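Local coordinates for leucine-rich-repeat protein (PDB 4WNR), which binds GDP through its Roc G domain, here joined to part of COR, and is probably a protein serine/threonine kinase as a whole, at residues L298-L303 against D339-L344; Y283-S288 against D304-Q309. One frame throughout, in Å; residues are numbered along the deposited sequence.

Contact 1. Residues L298-L303 against D339-L344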
loop_
_atom_site.group_PDB
_atom_site.type_symbol
_atom_site.label_atom_id
_atom_site.label_comp_id
_atom_site.label_asym_id
_atom_site.label_seq_id
_atom_site.Cartn_x
_atom_site.Cartn_y
_atom_site.Cartn_z
ATOM N N LEU A 298 3.630 -12.477 24.204
ATOM C CA LEU A 298 4.898 -12.167 23.548
ATOM C C LEU A 298 5.762 -11.246 24.404
ATOM O O LEU A 298 5.561 -10.033 24.426
ATOM C CB LEU A 298 4.643 -11.535 22.175
ATOM C CG LEU A 298 5.869 -11.227 21.309
ATOM C CD1 LEU A 298 6.609 -12.501 20.929
ATOM C CD2 LEU A 298 5.453 -10.458 20.066
ATOM N N ARG A 299 6.716 -11.843 25.114
ATOM C CA ARG A 299 7.749 -11.089 25.821
ATOM C C ARG A 299 8.827 -10.711 24.814
ATOM O O ARG A 299 9.159 -11.504 23.933
ATOM C CB ARG A 299 8.351 -11.920 26.959
ATOM C CG ARG A 299 7.320 -12.451 27.944
ATOM C CD ARG A 299 7.960 -13.052 29.184
ATOM N NE ARG A 299 6.957 -13.398 30.195
ATOM C CZ ARG A 299 6.426 -12.549 31.078
ATOM N NH1 ARG A 299 6.791 -11.268 31.106
ATOM N NH2 ARG A 299 5.519 -12.986 31.946
ATOM N N PHE A 300 9.380 -9.509 24.950
ATOM C CA PHE A 300 10.324 -8.983 23.954
ATOM C C PHE A 300 11.680 -9.698 23.956
ATOM O O PHE A 300 12.478 -9.523 23.034
ATOM C CB PHE A 300 10.514 -7.471 24.127
ATOM C CG PHE A 300 9.225 -6.683 24.122
ATOM C CD1 PHE A 300 8.175 -7.026 23.273
ATOM C CD2 PHE A 300 9.069 -5.585 24.956
ATOM C CE1 PHE A 300 6.995 -6.299 23.272
ATOM C CE2 PHE A 300 7.893 -4.853 24.955
ATOM C CZ PHE A 300 6.854 -5.210 24.113
ATOM N N SER A 301 11.932 -10.503 24.985
ATOM C CA SER A 301 13.094 -11.392 25.012
ATOM C C SER A 301 12.958 -12.537 24.000
ATOM O O SER A 301 13.961 -13.103 23.563
ATOM C CB SER A 301 13.285 -11.967 26.418
ATOM O OG SER A 301 12.104 -12.607 26.870
ATOM N N MET A 302 11.721 -12.865 23.634
ATOM C CA MET A 302 11.437 -13.965 22.706
ATOM C C MET A 302 11.715 -13.606 21.243
ATOM O O MET A 302 11.892 -14.497 20.410
ATOM C CB MET A 302 9.975 -14.403 22.830
ATOM C CG MET A 302 9.540 -14.799 24.233
ATOM S SD MET A 302 7.787 -15.213 24.317
ATOM C CE MET A 302 7.738 -16.705 23.324
ATOM N N LEU A 303 11.745 -12.311 20.935
ATOM C CA LEU A 303 11.909 -11.837 19.553
ATOM C C LEU A 303 13.244 -12.225 18.915
ATOM O O LEU A 303 13.346 -12.291 17.690
ATOM C CB LEU A 303 11.733 -10.315 19.481
ATOM C CG LEU A 303 10.347 -9.761 19.821
ATOM C CD1 LEU A 303 10.379 -8.240 19.833
ATOM C CD2 LEU A 303 9.290 -10.259 18.846
ATOM N N ASP A 339 1.620 -5.375 29.616
ATOM C CA ASP A 339 2.490 -4.496 30.400
ATOM C C ASP A 339 3.528 -3.842 29.477
ATOM O O ASP A 339 3.426 -3.949 28.254
ATOM C CB ASP A 339 3.140 -5.263 31.568
ATOM C CG ASP A 339 3.999 -6.434 31.113
ATOM O OD1 ASP A 339 4.880 -6.249 30.249
ATOM O OD2 ASP A 339 3.807 -7.547 31.647
ATOM N N GLU A 340 4.516 -3.165 30.058
ATOM C CA GLU A 340 5.532 -2.447 29.279
ATOM C C GLU A 340 6.553 -3.354 28.583
ATOM O O GLU A 340 7.293 -2.892 27.714
ATOM C CB GLU A 340 6.268 -1.437 30.168
ATOM C CG GLU A 340 5.370 -0.376 30.792
ATOM C CD GLU A 340 4.630 0.468 29.766
ATOM O OE1 GLU A 340 5.211 0.774 28.701
ATOM O OE2 GLU A 340 3.464 0.831 30.026
ATOM N N GLU A 341 6.599 -4.630 28.966
ATOM C CA GLU A 341 7.548 -5.589 28.385
ATOM C C GLU A 341 6.878 -6.742 27.618
ATOM O O GLU A 341 7.569 -7.580 27.035
ATOM C CB GLU A 341 8.450 -6.153 29.488
ATOM C CG GLU A 341 9.808 -6.648 28.999
ATOM C CD GLU A 341 10.718 -7.104 30.127
ATOM O OE1 GLU A 341 10.590 -6.584 31.257
ATOM O OE2 GLU A 341 11.574 -7.981 29.882
ATOM N N THR A 342 5.546 -6.785 27.614
ATOM C CA THR A 342 4.807 -7.875 26.963
ATOM C C THR A 342 3.596 -7.379 26.173
ATOM O O THR A 342 3.056 -6.306 26.449
ATOM C CB THR A 342 4.308 -8.918 27.985
ATOM O OG1 THR A 342 3.269 -8.353 28.791
ATOM C CG2 THR A 342 5.439 -9.389 28.882
ATOM N N VAL A 343 3.177 -8.180 25.196
ATOM C CA VAL A 343 1.993 -7.888 24.383
ATOM C C VAL A 343 1.212 -9.173 24.093
ATOM O O VAL A 343 1.765 -10.272 24.157
ATOM C CB VAL A 343 2.360 -7.191 23.053
ATOM C CG1 VAL A 343 2.929 -5.802 23.308
ATOM C CG2 VAL A 343 3.344 -8.029 22.245
ATOM N N LEU A 344 -0.070 -9.014 23.768
ATOM C CA LEU A 344 -0.984 -10.145 23.574
ATOM C C LEU A 344 -1.366 -10.349 22.108
ATOM O O LEU A 344 -1.551 -9.384 21.363
ATOM C CB LEU A 344 -2.260 -9.931 24.396
ATOM C CG LEU A 344 -3.302 -11.058 24.397
ATOM C CD1 LEU A 344 -2.762 -12.301 25.089
ATOM C CD2 LEU A 344 -4.590 -10.598 25.064
#
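Phe300 CG lies beside the backbone N and anti to the carbonyl carbon (chi1 -54°), which turns the ring back beneath the carbonyl of Glu341, while Val343, with CG1 anti to its own carbonyl carbon (chi1 -66°), carries CG1 to the edge of the same ring and CG2 to Leu298. Glu341 O stands over one ring face, offset toward the rim, 3.2 Å from Phe300 CD2. Across the edge, Phe300 CZ meets Val343 CG1 at 4.1 Å, and the two side chains cross at about a right angle. The backbones pair as antiparallel strands of a small three-stranded sheet in the COR-A region, in which 342-344 is the middle strand and 297-299 one of the outer ones. Leu298 and Val343 form the hydrogen-bonded pair: Leu298 N reaches Val343 O at 2.9 Å in a nearly straight bond (170°), and Val343 N returns to Leu298 O at 3.1 Å. Helix 322-331 lies against the face that carries Leu298 and Val343, where its Ile326 touches Leu298 and Phe300. On the other face, the non-hydrogen-bonded pair sets Arg299 alongside Thr342, and the extended arginine chain lays Arg299 CG 3.7 Å from Thr342 CG2.

Contact 2. Residues Y283-S288 against D304-Q309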
loop_
_atom_site.group_PDB
_atom_site.type_symbol
_atom_site.label_atom_id
_atom_site.label_comp_id
_atom_site.label_asym_id
_atom_site.label_seq_id
_atom_site.Cartn_x
_atom_site.Cartn_y
_atom_site.Cartn_z
ATOM N N TYR A 283 4.581 -11.842 10.091
ATOM C CA TYR A 283 4.112 -13.224 9.921
ATOM C C TYR A 283 4.940 -14.217 10.740
ATOM O O TYR A 283 4.411 -15.218 11.226
ATOM C CB TYR A 283 4.110 -13.644 8.443
ATOM C CG TYR A 283 3.235 -12.795 7.538
ATOM C CD1 TYR A 283 1.989 -12.329 7.960
ATOM C CD2 TYR A 283 3.647 -12.477 6.246
ATOM C CE1 TYR A 283 1.194 -11.556 7.130
ATOM C CE2 TYR A 283 2.857 -11.707 5.409
ATOM C CZ TYR A 283 1.633 -11.247 5.854
ATOM O OH TYR A 283 0.844 -10.482 5.024
ATOM N N LYS A 284 6.233 -13.939 10.885
ATOM C CA LYS A 284 7.101 -14.744 11.747
ATOM C C LYS A 284 6.598 -14.752 13.192
ATOM O O LYS A 284 6.646 -15.781 13.863
ATOM C CB LYS A 284 8.547 -14.242 11.696
ATOM C CG LYS A 284 9.376 -14.878 10.594
ATOM C CD LYS A 284 10.755 -14.245 10.489
ATOM C CE LYS A 284 11.779 -15.206 9.901
ATOM N NZ LYS A 284 11.347 -15.813 8.611
ATOM N N ILE A 285 6.112 -13.601 13.655
ATOM C CA ILE A 285 5.546 -13.476 14.998
ATOM C C ILE A 285 4.204 -14.204 15.087
ATOM O O ILE A 285 3.986 -14.997 16.000
ATOM C CB ILE A 285 5.374 -11.994 15.407
ATOM C CG1 ILE A 285 6.745 -11.318 15.518
ATOM C CG2 ILE A 285 4.625 -11.874 16.731
ATOM C CD1 ILE A 285 6.690 -9.805 15.540
ATOM N N ILE A 286 3.318 -13.939 14.130
ATOM C CA ILE A 286 1.976 -14.534 14.117
ATOM C C ILE A 286 2.038 -16.058 13.998
ATOM O O ILE A 286 1.316 -16.765 14.702
ATOM C CB ILE A 286 1.105 -13.949 12.979
ATOM C CG1 ILE A 286 0.800 -12.472 13.254
ATOM C CG2 ILE A 286 -0.204 -14.722 12.837
ATOM C CD1 ILE A 286 0.238 -11.717 12.068
ATOM N N ASN A 287 2.905 -16.550 13.115
ATOM C CA ASN A 287 3.071 -17.993 12.893
ATOM C C ASN A 287 4.228 -18.608 13.692
ATOM O O ASN A 287 4.771 -19.643 13.303
ATOM C CB ASN A 287 3.271 -18.280 11.399
ATOM C CG ASN A 287 2.105 -17.813 10.548
ATOM O OD1 ASN A 287 0.946 -17.903 10.957
ATOM N ND2 ASN A 287 2.404 -17.320 9.351
ATOM N N SER A 288 4.600 -17.977 14.804
ATOM C CA SER A 288 5.641 -18.517 15.679
ATOM C C SER A 288 5.104 -19.720 16.451
ATOM O O SER A 288 4.081 -19.620 17.131
ATOM C CB SER A 288 6.136 -17.450 16.657
ATOM O OG SER A 288 7.056 -17.994 17.587
ATOM N N ASP A 304 14.262 -12.473 19.737
ATOM C CA ASP A 304 15.569 -12.901 19.235
ATOM C C ASP A 304 15.488 -14.253 18.528
ATOM O O ASP A 304 16.048 -14.425 17.447
ATOM C CB ASP A 304 16.590 -12.969 20.372
ATOM C CG ASP A 304 16.940 -11.601 20.922
ATOM O OD1 ASP A 304 16.016 -10.878 21.349
ATOM O OD2 ASP A 304 18.140 -11.250 20.932
ATOM N N GLU A 305 14.787 -15.200 19.143
ATOM C CA GLU A 305 14.608 -16.540 18.578
ATOM C C GLU A 305 13.676 -16.522 17.363
ATOM O O GLU A 305 13.907 -17.241 16.391
ATOM C CB GLU A 305 14.067 -17.497 19.648
ATOM C CG GLU A 305 14.051 -18.970 19.247
ATOM C CD GLU A 305 12.808 -19.383 18.470
ATOM O OE1 GLU A 305 11.726 -18.796 18.690
ATOM O OE2 GLU A 305 12.914 -20.309 17.637
ATOM N N ILE A 306 12.633 -15.697 17.429
ATOM C CA ILE A 306 11.622 -15.621 16.368
ATOM C C ILE A 306 12.180 -14.949 15.113
ATOM O O ILE A 306 12.031 -15.467 14.005
ATOM C CB ILE A 306 10.361 -14.860 16.837
ATOM C CG1 ILE A 306 9.696 -15.594 18.008
ATOM C CG2 ILE A 306 9.362 -14.708 15.694
ATOM C CD1 ILE A 306 8.700 -14.755 18.780
ATOM N N LEU A 307 12.818 -13.796 15.298
ATOM C CA LEU A 307 13.338 -13.002 14.179
ATOM C C LEU A 307 14.787 -13.335 13.804
ATOM O O LEU A 307 15.404 -12.613 13.018
ATOM C CB LEU A 307 13.210 -11.505 14.494
ATOM C CG LEU A 307 11.811 -11.005 14.872
ATOM C CD1 LEU A 307 11.865 -9.543 15.288
ATOM C CD2 LEU A 307 10.824 -11.196 13.729
ATOM N N GLU A 308 15.328 -14.422 14.353
ATOM C CA GLU A 308 16.677 -14.870 13.999
ATOM C C GLU A 308 16.701 -15.357 12.554
ATOM O O GLU A 308 15.711 -15.898 12.056
ATOM C CB GLU A 308 17.149 -16.002 14.918
ATOM C CG GLU A 308 18.665 -16.156 14.979
ATOM C CD GLU A 308 19.110 -17.548 15.391
ATOM O OE1 GLU A 308 18.399 -18.199 16.188
ATOM O OE2 GLU A 308 20.177 -17.992 14.914
ATOM N N GLN A 309 17.836 -15.165 11.889
ATOM C CA GLN A 309 18.010 -15.627 10.517
ATOM C C GLN A 309 18.249 -17.137 10.496
ATOM O O GLN A 309 19.345 -17.606 10.811
ATOM C CB GLN A 309 19.171 -14.895 9.842
ATOM C CG GLN A 309 19.049 -13.379 9.888
ATOM C CD GLN A 309 19.750 -12.700 8.730
ATOM O OE1 GLN A 309 20.744 -11.999 8.916
ATOM N NE2 GLN A 309 19.236 -12.907 7.523
#
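Two helix ends pack together inside the COR-A region: the last turn of helix 275-286, with the turn that leads into helix 289-292, lies against the short helix 303-306 and the residue that follows it. The joint is a buried apolar one, and Ile306 is its central side chain. The residue meets the other segment with both of its branches. Ile306 CG2 points at the end of the long helix, 3.4 Å from Lys284 O. On the same side, Ile306 CG2 also approaches Ile285 CG1 at 4.3 Å. The other branch follows from chi1 of -62°, which sets CG1 beside the backbone N of Ile306 and carries it, with CD1, to the hydroxyl of Ser288. An alanine here would remove both branches and is likely to open a gap between the helix ends, with Ser288 and Ile285 each losing an apolar neighbour. Leu307 widens the patch through its CD2 methyl, which stands 4.3 Å from Lys284 CB and close to Ile285 CG1. Tyr322, from helix 322-331, touches Leu307 as well, while Ile325 and Met329 of that helix pack on Ile285. Lys284 joins the apolar patch through CB, and its methylenes farther out run past the carbonyl of Ile306. Lys284 CD passes 3.9 Å from Ile306 O, and the amine leads away from this segment to a long, weak ion pair with Asp314. Ser288 is the N-cap of helix 289-292: its OG accepts from the backbone N of Leu291, so this buried polar atom is satisfied even though its neighbour across the contact is a hydrocarbon branch, Ile306 CG1, 3.6 Å from Ser288 OG.

Followed from the N terminus, the chain illustrates how crossed closures can knit one part of the COR-A region. It leaves helix 275-286 at 283-288, forms helix 289-292 and strand 297-299, and closes its first loop at contact 2 when helix 303-306 returns. Contact 1 has by then already opened, at 298-303; its loop takes in the rest of helix 303-306, helix 322-331 and strand 336-337 before 339-344 closes it. The two closures therefore cross rather than nest. Their centres lie 13 Å apart, and Leu298 joins them: Leu298 CD2 packs 3.7 Å from Ile285 CG2, and Leu298 CD1 3.8 Å from Ile306 CD1. The sheet and the helix ends thus share one apolar core.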